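Local coordinates for cobalamin biosynthesis protein (Agrobacterium tumefaciens, PDB 3BY5) that probably takes part in cobalamin (vitamin B12) biosynthesis, resembling the C-terminal domain of CbiG, though its exact activity is not established, at residues A25-V39 / A115-M129. Numbering follows the deposited sequence.
Sequences AIIAAVRAAERAFGV and APRLVVGDVTVAIAM. With SO4 (sulfate ion), chain B.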
loop_
_atom_site.group_PDB
_atom_site.type_symbol
_atom_site.label_atom_id
_atom_site.label_comp_id
_atom_site.label_asym_id
_atom_site.label_seq_id
_atom_site.Cartn_x
_atom_site.Cartn_y
_atom_site.Cartn_z
ATOM N N ALA A 25 3.555 18.713 6.787
ATOM C CA ALA A 25 4.698 18.331 7.613
ATOM C C ALA A 25 5.331 17.052 7.088
ATOM O O ALA A 25 6.556 16.942 7.023
ATOM C CB ALA A 25 4.285 18.159 9.059
ATOM N N ILE A 26 4.482 16.096 6.715
ATOM C CA ILE A 26 4.914 14.846 6.097
ATOM C C ILE A 26 5.604 15.123 4.763
ATOM O O ILE A 26 6.668 14.568 4.494
ATOM C CB ILE A 26 3.725 13.881 5.838
ATOM C CG1 ILE A 26 2.675 13.906 6.970
ATOM C CG2 ILE A 26 4.216 12.479 5.498
ATOM C CD1 ILE A 26 3.059 13.226 8.259
ATOM N N ILE A 27 4.995 15.989 3.946
ATOM C CA ILE A 27 5.518 16.353 2.619
ATOM C C ILE A 27 6.903 16.984 2.725
ATOM O O ILE A 27 7.827 16.578 2.018
ATOM C CB ILE A 27 4.544 17.289 1.849
ATOM C CG1 ILE A 27 3.290 16.527 1.417
ATOM C CG2 ILE A 27 5.216 17.896 0.613
ATOM C CD1 ILE A 27 2.157 17.412 0.938
ATOM N N ALA A 28 7.036 17.952 3.631
ATOM C CA ALA A 28 8.306 18.602 3.937
ATOM C C ALA A 28 9.380 17.603 4.347
ATOM O O ALA A 28 10.517 17.693 3.889
ATOM C CB ALA A 28 8.111 19.628 5.035
ATOM N N ALA A 29 9.000 16.653 5.200
ATOM C CA ALA A 29 9.893 15.608 5.695
ATOM C C ALA A 29 10.408 14.665 4.602
ATOM O O ALA A 29 11.558 14.225 4.654
ATOM C CB ALA A 29 9.200 14.812 6.784
ATOM N N VAL A 30 9.553 14.350 3.632
ATOM C CA VAL A 30 9.923 13.460 2.535
ATOM C C VAL A 30 10.868 14.181 1.572
ATOM O O VAL A 30 11.902 13.641 1.201
ATOM C CB VAL A 30 8.673 12.879 1.808
ATOM C CG1 VAL A 30 9.073 12.040 0.595
ATOM C CG2 VAL A 30 7.848 12.028 2.756
ATOM N N ARG A 31 10.533 15.415 1.207
ATOM C CA ARG A 31 11.376 16.202 0.304
ATOM C C ARG A 31 12.729 16.590 0.906
ATOM O O ARG A 31 13.716 16.714 0.179
ATOM C CB ARG A 31 10.643 17.447 -0.202
ATOM C CG ARG A 31 9.541 17.165 -1.213
ATOM C CD ARG A 31 9.263 18.397 -2.058
ATOM N NE ARG A 31 7.864 18.480 -2.482
ATOM C CZ ARG A 31 7.372 17.948 -3.601
ATOM N NH1 ARG A 31 8.158 17.275 -4.437
ATOM N NH2 ARG A 31 6.083 18.091 -3.882
ATOM N N ALA A 32 12.768 16.773 2.225
ATOM C CA ALA A 32 14.023 17.024 2.936
ATOM C C ALA A 32 14.906 15.781 2.950
ATOM O O ALA A 32 16.119 15.890 2.815
ATOM C CB ALA A 32 13.765 17.515 4.352
ATOM N N ALA A 33 14.286 14.611 3.106
ATOM C CA ALA A 33 14.972 13.320 3.030
ATOM C C ALA A 33 15.583 13.090 1.654
ATOM O O ALA A 33 16.721 12.632 1.538
ATOM C CB ALA A 33 14.011 12.199 3.367
ATOM N N GLU A 34 14.815 13.423 0.619
ATOM C CA GLU A 34 15.261 13.315 -0.760
ATOM C C GLU A 34 16.504 14.158 -1.019
ATOM O O GLU A 34 17.478 13.672 -1.594
ATOM C CB GLU A 34 14.129 13.711 -1.706
ATOM C CG GLU A 34 13.050 12.657 -1.797
ATOM C CD GLU A 34 11.936 13.027 -2.740
ATOM O OE1 GLU A 34 11.607 12.198 -3.613
ATOM O OE2 GLU A 34 11.382 14.138 -2.610
ATOM N N ARG A 35 16.469 15.407 -0.562
ATOM C CA ARG A 35 17.595 16.328 -0.704
ATOM C C ARG A 35 18.807 15.933 0.133
ATOM O O ARG A 35 19.931 15.968 -0.362
ATOM C CB ARG A 35 17.169 17.760 -0.373
ATOM C CG ARG A 35 16.256 18.378 -1.411
ATOM C CD ARG A 35 16.070 19.871 -1.192
ATOM N NE ARG A 35 15.354 20.168 0.042
ATOM C CZ ARG A 35 14.030 20.220 0.161
ATOM N NH1 ARG A 35 13.245 19.997 -0.890
ATOM N NH2 ARG A 35 13.490 20.498 1.340
ATOM N N ALA A 36 18.572 15.545 1.387
ATOM C CA ALA A 36 19.646 15.173 2.314
ATOM C C ALA A 36 20.395 13.913 1.921
ATOM O O ALA A 36 21.566 13.768 2.261
ATOM C CB ALA A 36 19.112 15.027 3.728
ATOM N N PHE A 37 19.732 13.004 1.213
ATOM C CA PHE A 37 20.325 11.705 0.917
ATOM C C PHE A 37 20.587 11.453 -0.565
ATOM O O PHE A 37 21.247 10.476 -0.927
ATOM C CB PHE A 37 19.483 10.588 1.528
ATOM C CG PHE A 37 19.393 10.654 3.029
ATOM C CD1 PHE A 37 20.550 10.753 3.807
ATOM C CD2 PHE A 37 18.157 10.611 3.670
ATOM C CE1 PHE A 37 20.477 10.816 5.196
ATOM C CE2 PHE A 37 18.071 10.668 5.060
ATOM C CZ PHE A 37 19.236 10.772 5.826
ATOM N N GLY A 38 20.089 12.341 -1.418
ATOM C CA GLY A 38 20.323 12.225 -2.847
ATOM C C GLY A 38 19.505 11.109 -3.449
ATOM O O GLY A 38 19.981 10.377 -4.314
ATOM N N VAL A 39 18.271 10.974 -2.974
ATOM C CA VAL A 39 17.351 9.949 -3.464
ATOM C C VAL A 39 16.091 10.590 -4.035
ATOM O O VAL A 39 15.870 11.796 -3.884
ATOM C CB VAL A 39 16.968 8.917 -2.359
ATOM C CG1 VAL A 39 18.190 8.127 -1.905
ATOM C CG2 VAL A 39 16.281 9.597 -1.174
ATOM N N ALA A 115 20.034 4.908 4.067
ATOM C CA ALA A 115 20.256 6.169 4.753
ATOM C C ALA A 115 20.000 5.956 6.242
ATOM O O ALA A 115 19.260 5.041 6.605
ATOM C CB ALA A 115 19.328 7.223 4.189
ATOM N N PRO A 116 20.629 6.778 7.111
ATOM C CA PRO A 116 20.319 6.698 8.535
ATOM C C PRO A 116 18.931 7.238 8.850
ATOM O O PRO A 116 18.372 8.006 8.064
ATOM C CB PRO A 116 21.388 7.590 9.172
ATOM C CG PRO A 116 21.730 8.564 8.119
ATOM C CD PRO A 116 21.674 7.785 6.843
ATOM N N ARG A 117 18.396 6.819 9.996
ATOM C CA ARG A 117 17.080 7.238 10.469
ATOM C C ARG A 117 16.995 8.756 10.537
ATOM O O ARG A 117 17.843 9.416 11.138
ATOM C CB ARG A 117 16.791 6.614 11.838
ATOM C CG ARG A 117 15.332 6.668 12.296
ATOM C CD ARG A 117 15.080 7.772 13.329
ATOM N NE ARG A 117 16.147 7.879 14.325
ATOM C CZ ARG A 117 16.011 8.429 15.528
ATOM N NH1 ARG A 117 14.842 8.918 15.921
ATOM N NH2 ARG A 117 17.047 8.478 16.354
ATOM N N LEU A 118 15.974 9.295 9.885
ATOM C CA LEU A 118 15.813 10.730 9.771
ATOM C C LEU A 118 14.521 11.176 10.426
ATOM O O LEU A 118 13.473 10.595 10.180
ATOM C CB LEU A 118 15.827 11.146 8.300
ATOM C CG LEU A 118 15.934 12.643 8.012
ATOM C CD1 LEU A 118 17.370 13.121 8.087
ATOM C CD2 LEU A 118 15.365 12.940 6.669
ATOM N N VAL A 119 14.608 12.190 11.279
ATOM C CA VAL A 119 13.425 12.850 11.820
ATOM C C VAL A 119 13.445 14.312 11.370
ATOM O O VAL A 119 14.449 14.997 11.535
ATOM C CB VAL A 119 13.357 12.759 13.360
ATOM C CG1 VAL A 119 12.001 13.212 13.859
ATOM C CG2 VAL A 119 13.609 11.345 13.828
ATOM N N VAL A 120 12.354 14.765 10.755
ATOM C CA VAL A 120 12.198 16.159 10.327
ATOM C C VAL A 120 10.938 16.723 10.971
ATOM O O VAL A 120 9.827 16.397 10.554
ATOM C CB VAL A 120 12.068 16.301 8.788
ATOM C CG1 VAL A 120 12.109 17.763 8.385
ATOM C CG2 VAL A 120 13.149 15.531 8.056
ATOM N N GLY A 121 11.107 17.579 11.973
ATOM C CA GLY A 121 9.998 17.945 12.853
ATOM C C GLY A 121 9.761 16.742 13.745
ATOM O O GLY A 121 10.693 16.251 14.381
ATOM N N ASP A 122 8.527 16.251 13.787
ATOM C CA ASP A 122 8.261 14.951 14.416
ATOM C C ASP A 122 7.642 13.950 13.429
ATOM O O ASP A 122 6.689 13.230 13.742
ATOM C CB ASP A 122 7.467 15.084 15.727
ATOM C CG ASP A 122 6.458 16.210 15.693
ATOM O OD1 ASP A 122 6.527 17.096 16.572
ATOM O OD2 ASP A 122 5.601 16.212 14.786
ATOM N N VAL A 123 8.215 13.933 12.228
ATOM C CA VAL A 123 7.922 12.933 11.215
ATOM C C VAL A 123 9.209 12.152 10.960
ATOM O O VAL A 123 10.233 12.731 10.598
ATOM C CB VAL A 123 7.411 13.572 9.890
ATOM C CG1 VAL A 123 7.061 12.501 8.870
ATOM C CG2 VAL A 123 6.201 14.455 10.136
ATOM N N THR A 124 9.150 10.841 11.175
ATOM C CA THR A 124 10.279 9.947 10.924
ATOM C C THR A 124 10.233 9.418 9.498
ATOM O O THR A 124 9.182 9.018 9.009
ATOM C CB THR A 124 10.293 8.770 11.909
ATOM O OG1 THR A 124 10.113 9.268 13.239
ATOM C CG2 THR A 124 11.611 8.009 11.841
ATOM N N VAL A 125 11.384 9.439 8.833
ATOM C CA VAL A 125 11.511 8.966 7.467
ATOM C C VAL A 125 12.648 7.957 7.387
ATOM O O VAL A 125 13.788 8.275 7.731
ATOM C CB VAL A 125 11.799 10.123 6.486
ATOM C CG1 VAL A 125 11.718 9.635 5.043
ATOM C CG2 VAL A 125 10.832 11.293 6.712
ATOM N N ALA A 126 12.320 6.742 6.945
ATOM C CA ALA A 126 13.307 5.691 6.677
ATOM C C ALA A 126 13.338 5.387 5.190
ATOM O O ALA A 126 12.302 5.120 4.601
ATOM C CB ALA A 126 12.966 4.439 7.446
ATOM N N ILE A 127 14.517 5.417 4.580
ATOM C CA ILE A 127 14.617 5.129 3.148
ATOM C C ILE A 127 15.224 3.750 2.886
ATOM O O ILE A 127 16.308 3.436 3.373
ATOM C CB ILE A 127 15.366 6.252 2.356
ATOM C CG1 ILE A 127 14.556 7.551 2.365
ATOM C CG2 ILE A 127 15.597 5.860 0.896
ATOM C CD1 ILE A 127 15.027 8.561 3.373
ATOM N N ALA A 128 14.494 2.934 2.128
ATOM C CA ALA A 128 14.988 1.640 1.671
ATOM C C ALA A 128 15.055 1.585 0.151
ATOM O O ALA A 128 14.246 2.205 -0.530
ATOM C CB ALA A 128 14.115 0.522 2.200
HETATM N N MSE A 129 16.036 0.850 -0.369
HETATM C CA MSE A 129 16.130 0.553 -1.800
HETATM C C MSE A 129 16.139 -0.947 -2.019
HETATM O O MSE A 129 16.702 -1.690 -1.218
HETATM C CB MSE A 129 17.388 1.163 -2.405
HETATM C CG MSE A 129 17.138 2.420 -3.196
HETATM SE SE MSE A 129 18.600 3.689 -3.022
HETATM C CE MSE A 129 18.014 5.064 -4.276
HETATM S S SO4 B . 10.117 5.070 14.187
HETATM O O1 SO4 B . 8.770 4.770 13.715
HETATM O O2 SO4 B . 11.080 4.882 13.109
HETATM O O3 SO4 B . 10.181 6.454 14.642
HETATM O O4 SO4 B . 10.452 4.181 15.295
#
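Phe-37, in the last turn of helix 23-37, lies against Ala-115, Pro-116, Leu-118 and Ile-127. The helix packs here on one face of the mixed beta sheet of this alpha/beta fold, over the beta hairpin of strands 112-120 and 123-129. The axes of segments 25-37 and 123-129 make an angle of 36°.

The Phe-37 side chain starts toward the hairpin. CG stands anti to the carbonyl carbon (chi1 -62°), which carries the ring over Ala-115. There Ala-115 CB sits 3.5 Å from the centroid of the Phe-37 ring, only 7° off its normal. This is a CH-pi contact over the face. CD2 meets Ile-127 CD1. Across the ring from CD2, and obliquely from the Ala-115 side, Pro-116 CD lies 3.7 Å from Phe-37 CE1. CE2 approaches Leu-118 CD2, and Leu-118 CB lies at the ring edge, in plane. At the tip, Phe-37 CZ is 3.8 Å from Leu-118 CD1.

One and two turns back, Ala-33 and Ala-29 face the hairpin with only a methyl each. Ala-33 CB touches Leu-118 CD2 at 3.6 Å and also meets Val-125 CG1 and Ile-127 CD1. Ala-29 CB rests on Val-120, Val-123 and Val-125. Near the turn of the hairpin, the Ile-26 and Val-123 side chains cross at about a right angle, CD1 meeting Val-123 CG2. Ile-26 also reaches Ile-15 of the neighbouring strand 11-17. The side chains that meet are all apolar.

The other face of the sheet carries helix 98-107. On that side Thr-124 OG1 donates a 3.1 Å hydrogen bond to sulfate O3. Ser-97 OG and Ser-99 OG also hydrogen-bond to this sulfate, which probably came from the crystallisation liquor. Past the helix end, Val-39 CG1 meets the selenomethionine Met-129 at its CE, 3.9 Å away.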